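Creatinine amidohydrolase (Nostoc punctiforme PCC 73102, PDB 3NO4) probably hydrolyses carbon-nitrogen bonds of linear amides, as a metal-dependent member of the creatininase superfamily. Local coordinates at residues K38-H50 with A76-H90. Sequence-based numbering, arbitrary orientation.
Sequences KGIIFPIGSTEQH and AIVGPTINVGMALHH. With NI (nickel (II) ion), chain D.
The hydroxyl OG1 of T47 is gripped twice. It donates to N83 O at 2.8 Å from above the carbonyl plane, and it also hydrogen-bonds NE2 of H23 of a neighbouring subunit. V84 CG2 packs against the same oxygen. Close by, water 1 accepts from both T47 N and G85 N and so ties the two backbones together. At I41 and V78 the two strands pair in parallel. I41 N bonds I77 O, and G79 N bonds I41 O at 2.8 Å. These bonds join strands 39-44 and 77-78 of a beta-alpha-beta unit whose crossover helix is 58-74. Past strand 77-78, after a shift of one residue, the loop at I82 bonds P43 O through its N and G45 N through its O. I44 lays CG1 obliquely on I82 CG2 at 3.7 Å. P80 O lies at the edge of the F42 ring, in its plane, 3.6 Å from F42 CD1. Beyond the strand, Q49 bends at chi2 (82°), which brings NE2 to H90 ND1 at 3.0 Å. The N-H...N angle is 147°, so the bond is somewhat bent. OE1 of the same amide accepts from G51 N. H90 NE2 bonds an unidentified molecule, probably from the crystallisation liquor. H50 ND1 donates to E48 O, which helps fix the ring whose NE2 binds nickel at 2.2 Å, with D59 and E191.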
loop_
_atom_site.group_PDB
_atom_site.type_symbol
_atom_site.label_atom_id
_atom_site.label_comp_id
_atom_site.label_asym_id
_atom_site.label_seq_id
_atom_site.Cartn_x
_atom_site.Cartn_y
_atom_site.Cartn_z
ATOM N N LYS A 38 8.704 -24.659 -19.110
ATOM C CA LYS A 38 8.353 -23.368 -18.521
ATOM C C LYS A 38 7.862 -23.507 -17.070
ATOM O O LYS A 38 7.343 -22.537 -16.507
ATOM C CB LYS A 38 7.310 -22.619 -19.388
ATOM C CG LYS A 38 7.559 -22.611 -20.927
ATOM C CD LYS A 38 8.931 -22.016 -21.309
ATOM C CE LYS A 38 9.186 -22.033 -22.835
ATOM N NZ LYS A 38 10.233 -21.046 -23.160
ATOM N N GLY A 39 8.100 -24.672 -16.450
ATOM C CA GLY A 39 7.664 -24.937 -15.094
ATOM C C GLY A 39 8.746 -24.707 -14.041
ATOM O O GLY A 39 9.940 -24.843 -14.306
ATOM N N ILE A 40 8.309 -24.302 -12.856
ATOM C CA ILE A 40 9.150 -24.127 -11.692
ATOM C C ILE A 40 8.322 -24.472 -10.435
ATOM O O ILE A 40 7.108 -24.164 -10.362
ATOM C CB ILE A 40 9.722 -22.658 -11.612
ATOM C CG1 ILE A 40 10.697 -22.516 -10.445
ATOM C CG2 ILE A 40 8.588 -21.641 -11.531
ATOM C CD1 ILE A 40 11.714 -21.313 -10.562
ATOM N N ILE A 41 8.980 -25.141 -9.493
ATOM C CA ILE A 41 8.400 -25.536 -8.204
ATOM C C ILE A 41 8.951 -24.584 -7.153
ATOM O O ILE A 41 10.183 -24.354 -7.123
ATOM C CB ILE A 41 8.730 -26.967 -7.827
ATOM C CG1 ILE A 41 8.081 -27.914 -8.830
ATOM C CG2 ILE A 41 8.254 -27.284 -6.380
ATOM C CD1 ILE A 41 8.509 -29.352 -8.677
ATOM N N PHE A 42 8.055 -23.954 -6.388
ATOM C CA PHE A 42 8.421 -23.262 -5.156
ATOM C C PHE A 42 7.983 -24.019 -3.916
ATOM O O PHE A 42 6.789 -24.257 -3.762
ATOM C CB PHE A 42 7.868 -21.841 -5.117
ATOM C CG PHE A 42 8.688 -20.893 -5.910
ATOM C CD1 PHE A 42 9.854 -20.366 -5.374
ATOM C CD2 PHE A 42 8.328 -20.563 -7.209
ATOM C CE1 PHE A 42 10.660 -19.521 -6.119
ATOM C CE2 PHE A 42 9.119 -19.691 -7.979
ATOM C CZ PHE A 42 10.304 -19.186 -7.425
ATOM N N PRO A 43 8.938 -24.393 -3.030
ATOM C CA PRO A 43 8.484 -24.866 -1.722
ATOM C C PRO A 43 8.075 -23.649 -0.896
ATOM O O PRO A 43 8.799 -22.640 -0.902
ATOM C CB PRO A 43 9.715 -25.572 -1.133
ATOM C CG PRO A 43 10.813 -25.425 -2.089
ATOM C CD PRO A 43 10.404 -24.458 -3.145
ATOM N N ILE A 44 6.924 -23.724 -0.249
ATOM C CA ILE A 44 6.467 -22.680 0.654
ATOM C C ILE A 44 6.045 -23.281 1.978
ATOM O O ILE A 44 5.226 -24.175 2.018
ATOM C CB ILE A 44 5.390 -21.721 0.050
ATOM C CG1 ILE A 44 5.050 -20.584 1.038
ATOM C CG2 ILE A 44 4.131 -22.464 -0.373
ATOM C CD1 ILE A 44 4.182 -19.434 0.419
ATOM N N GLY A 45 6.642 -22.802 3.060
ATOM C CA GLY A 45 6.225 -23.186 4.408
ATOM C C GLY A 45 5.928 -22.009 5.327
ATOM O O GLY A 45 5.172 -21.071 4.976
ATOM N N SER A 46 6.497 -22.091 6.522
ATOM C CA SER A 46 6.201 -21.185 7.611
ATOM C C SER A 46 7.223 -21.360 8.707
ATOM O O SER A 46 7.875 -22.421 8.801
ATOM C CB SER A 46 4.794 -21.477 8.176
ATOM O OG SER A 46 4.406 -20.452 9.068
ATOM N N THR A 47 7.344 -20.341 9.536
ATOM C CA THR A 47 8.211 -20.337 10.714
ATOM C C THR A 47 7.264 -20.092 11.887
ATOM O O THR A 47 6.890 -18.966 12.141
ATOM C CB THR A 47 9.278 -19.239 10.584
ATOM O OG1 THR A 47 10.024 -19.475 9.388
ATOM C CG2 THR A 47 10.235 -19.195 11.810
ATOM N N GLU A 48 6.820 -21.174 12.543
ATOM C CA GLU A 48 5.773 -21.067 13.570
ATOM C C GLU A 48 5.866 -22.202 14.559
ATOM O O GLU A 48 6.241 -23.331 14.192
ATOM C CB GLU A 48 4.370 -21.109 12.917
ATOM C CG GLU A 48 4.130 -22.380 12.071
ATOM C CD GLU A 48 2.845 -22.401 11.338
ATOM O OE1 GLU A 48 2.544 -21.411 10.627
ATOM O OE2 GLU A 48 2.149 -23.427 11.438
ATOM N N GLN A 49 5.399 -21.925 15.770
ATOM C CA GLN A 49 5.307 -22.923 16.822
ATOM C C GLN A 49 4.653 -24.237 16.327
ATOM O O GLN A 49 3.692 -24.211 15.554
ATOM C CB GLN A 49 4.567 -22.327 18.045
ATOM C CG GLN A 49 3.065 -22.136 17.847
ATOM C CD GLN A 49 2.247 -23.395 18.073
ATOM O OE1 GLN A 49 2.752 -24.413 18.607
ATOM N NE2 GLN A 49 1.013 -23.376 17.590
ATOM N N HIS A 50 5.209 -25.361 16.732
ATOM C CA HIS A 50 4.600 -26.693 16.516
ATOM C C HIS A 50 4.579 -27.515 17.822
ATOM O O HIS A 50 4.912 -28.674 17.856
ATOM C CB HIS A 50 5.339 -27.403 15.387
ATOM C CG HIS A 50 4.829 -27.062 14.036
ATOM N ND1 HIS A 50 5.147 -25.892 13.383
ATOM C CD2 HIS A 50 4.036 -27.766 13.192
ATOM C CE1 HIS A 50 4.549 -25.879 12.207
ATOM N NE2 HIS A 50 3.864 -26.996 12.068
ATOM N N ALA A 76 11.837 -30.913 -12.841
ATOM C CA ALA A 76 11.487 -29.505 -12.600
ATOM C C ALA A 76 12.589 -28.773 -11.833
ATOM O O ALA A 76 13.122 -29.279 -10.848
ATOM C CB ALA A 76 10.187 -29.385 -11.848
ATOM N N ILE A 77 12.865 -27.541 -12.247
ATOM C CA ILE A 77 13.719 -26.634 -11.488
ATOM C C ILE A 77 13.014 -26.228 -10.192
ATOM O O ILE A 77 11.790 -25.979 -10.184
ATOM C CB ILE A 77 14.174 -25.388 -12.332
ATOM C CG1 ILE A 77 15.438 -24.738 -11.716
ATOM C CG2 ILE A 77 13.061 -24.339 -12.522
ATOM C CD1 ILE A 77 16.137 -23.825 -12.672
ATOM N N VAL A 78 13.768 -26.197 -9.090
ATOM C CA VAL A 78 13.184 -25.936 -7.761
ATOM C C VAL A 78 13.766 -24.639 -7.249
ATOM O O VAL A 78 14.983 -24.542 -7.031
ATOM C CB VAL A 78 13.444 -27.063 -6.792
ATOM C CG1 VAL A 78 12.919 -26.712 -5.362
ATOM C CG2 VAL A 78 12.860 -28.381 -7.332
ATOM N N GLY A 79 12.893 -23.633 -7.095
ATOM C CA GLY A 79 13.300 -22.353 -6.551
ATOM C C GLY A 79 13.573 -22.388 -5.046
ATOM O O GLY A 79 13.327 -23.388 -4.400
ATOM N N PRO A 80 14.116 -21.290 -4.489
ATOM C CA PRO A 80 14.438 -21.227 -3.065
ATOM C C PRO A 80 13.187 -21.221 -2.208
ATOM O O PRO A 80 12.168 -20.652 -2.622
ATOM C CB PRO A 80 15.174 -19.889 -2.931
ATOM C CG PRO A 80 14.695 -19.065 -4.102
ATOM C CD PRO A 80 14.486 -20.048 -5.189
ATOM N N THR A 81 13.294 -21.819 -1.019
ATOM C CA THR A 81 12.156 -22.025 -0.135
ATOM C C THR A 81 11.656 -20.668 0.418
ATOM O O THR A 81 12.466 -19.788 0.813
ATOM C CB THR A 81 12.505 -23.007 1.008
ATOM O OG1 THR A 81 12.978 -24.250 0.451
ATOM C CG2 THR A 81 11.302 -23.259 1.922
ATOM N N ILE A 82 10.341 -20.490 0.371
ATOM C CA ILE A 82 9.659 -19.350 1.047
ATOM C C ILE A 82 9.434 -19.811 2.481
ATOM O O ILE A 82 8.541 -20.632 2.759
ATOM C CB ILE A 82 8.370 -18.931 0.348
ATOM C CG1 ILE A 82 8.673 -18.451 -1.085
ATOM C CG2 ILE A 82 7.587 -17.833 1.150
ATOM C CD1 ILE A 82 7.426 -18.290 -1.957
ATOM N N ASN A 83 10.334 -19.351 3.348
ATOM C CA ASN A 83 10.458 -19.799 4.739
ATOM C C ASN A 83 9.467 -19.179 5.718
ATOM O O ASN A 83 9.198 -19.768 6.763
ATOM C CB ASN A 83 11.883 -19.527 5.261
ATOM C CG ASN A 83 12.894 -20.427 4.643
ATOM O OD1 ASN A 83 12.773 -21.647 4.757
ATOM N ND2 ASN A 83 13.939 -19.859 4.041
ATOM N N VAL A 84 8.977 -17.975 5.409
ATOM C CA VAL A 84 8.061 -17.243 6.284
ATOM C C VAL A 84 6.819 -16.902 5.452
ATOM O O VAL A 84 6.953 -16.296 4.386
ATOM C CB VAL A 84 8.734 -16.010 6.859
ATOM C CG1 VAL A 84 7.736 -15.041 7.566
ATOM C CG2 VAL A 84 9.861 -16.429 7.811
ATOM N N GLY A 85 5.649 -17.346 5.927
ATOM C CA GLY A 85 4.371 -17.095 5.280
ATOM C C GLY A 85 3.364 -16.433 6.212
ATOM O O GLY A 85 3.718 -15.549 7.002
HETATM N N MSE A 86 2.115 -16.851 6.094
HETATM C CA MSE A 86 0.997 -16.276 6.823
HETATM C C MSE A 86 0.678 -17.180 8.022
HETATM O O MSE A 86 -0.034 -18.222 7.919
HETATM C CB MSE A 86 -0.218 -16.067 5.896
HETATM C CG MSE A 86 -1.067 -14.886 6.323
HETATM SE SE MSE A 86 -1.876 -15.109 8.063
HETATM C CE MSE A 86 -2.878 -16.767 7.827
ATOM N N ALA A 87 1.259 -16.765 9.155
ATOM C CA ALA A 87 1.198 -17.497 10.419
ATOM C C ALA A 87 0.802 -16.538 11.559
ATOM O O ALA A 87 1.288 -16.669 12.678
ATOM C CB ALA A 87 2.558 -18.160 10.684
ATOM N N LEU A 88 -0.130 -15.626 11.283
ATOM C CA LEU A 88 -0.463 -14.537 12.214
ATOM C C LEU A 88 -1.030 -15.074 13.542
ATOM O O LEU A 88 -0.701 -14.557 14.632
ATOM C CB LEU A 88 -1.401 -13.499 11.577
ATOM C CG LEU A 88 -0.769 -12.480 10.587
ATOM C CD1 LEU A 88 -1.823 -11.544 9.937
ATOM C CD2 LEU A 88 0.321 -11.620 11.199
ATOM N N HIS A 89 -1.838 -16.136 13.430
ATOM C CA HIS A 89 -2.458 -16.781 14.573
ATOM C C HIS A 89 -1.510 -17.518 15.542
ATOM O O HIS A 89 -1.946 -17.887 16.643
ATOM C CB HIS A 89 -3.664 -17.670 14.144
ATOM C CG HIS A 89 -3.346 -18.672 13.088
ATOM N ND1 HIS A 89 -3.292 -18.350 11.746
ATOM C CD2 HIS A 89 -3.073 -19.999 13.171
ATOM C CE1 HIS A 89 -2.942 -19.425 11.058
ATOM N NE2 HIS A 89 -2.823 -20.442 11.896
ATOM N N HIS A 90 -0.251 -17.736 15.148
ATOM C CA HIS A 90 0.774 -18.372 15.998
ATOM C C HIS A 90 1.737 -17.386 16.683
ATOM O O HIS A 90 2.697 -17.816 17.353
ATOM C CB HIS A 90 1.600 -19.353 15.164
ATOM C CG HIS A 90 0.804 -20.483 14.608
ATOM N ND1 HIS A 90 0.267 -21.471 15.403
ATOM C CD2 HIS A 90 0.413 -20.758 13.339
ATOM C CE1 HIS A 90 -0.381 -22.332 14.637
ATOM N NE2 HIS A 90 -0.318 -21.916 13.383
HETATM NI NI NI D . 2.624 -27.567 10.366
HETATM O O HOH W 1 5.700 -18.119 8.726
HETATM O O HOH W 2 0.621 -27.521 10.864
#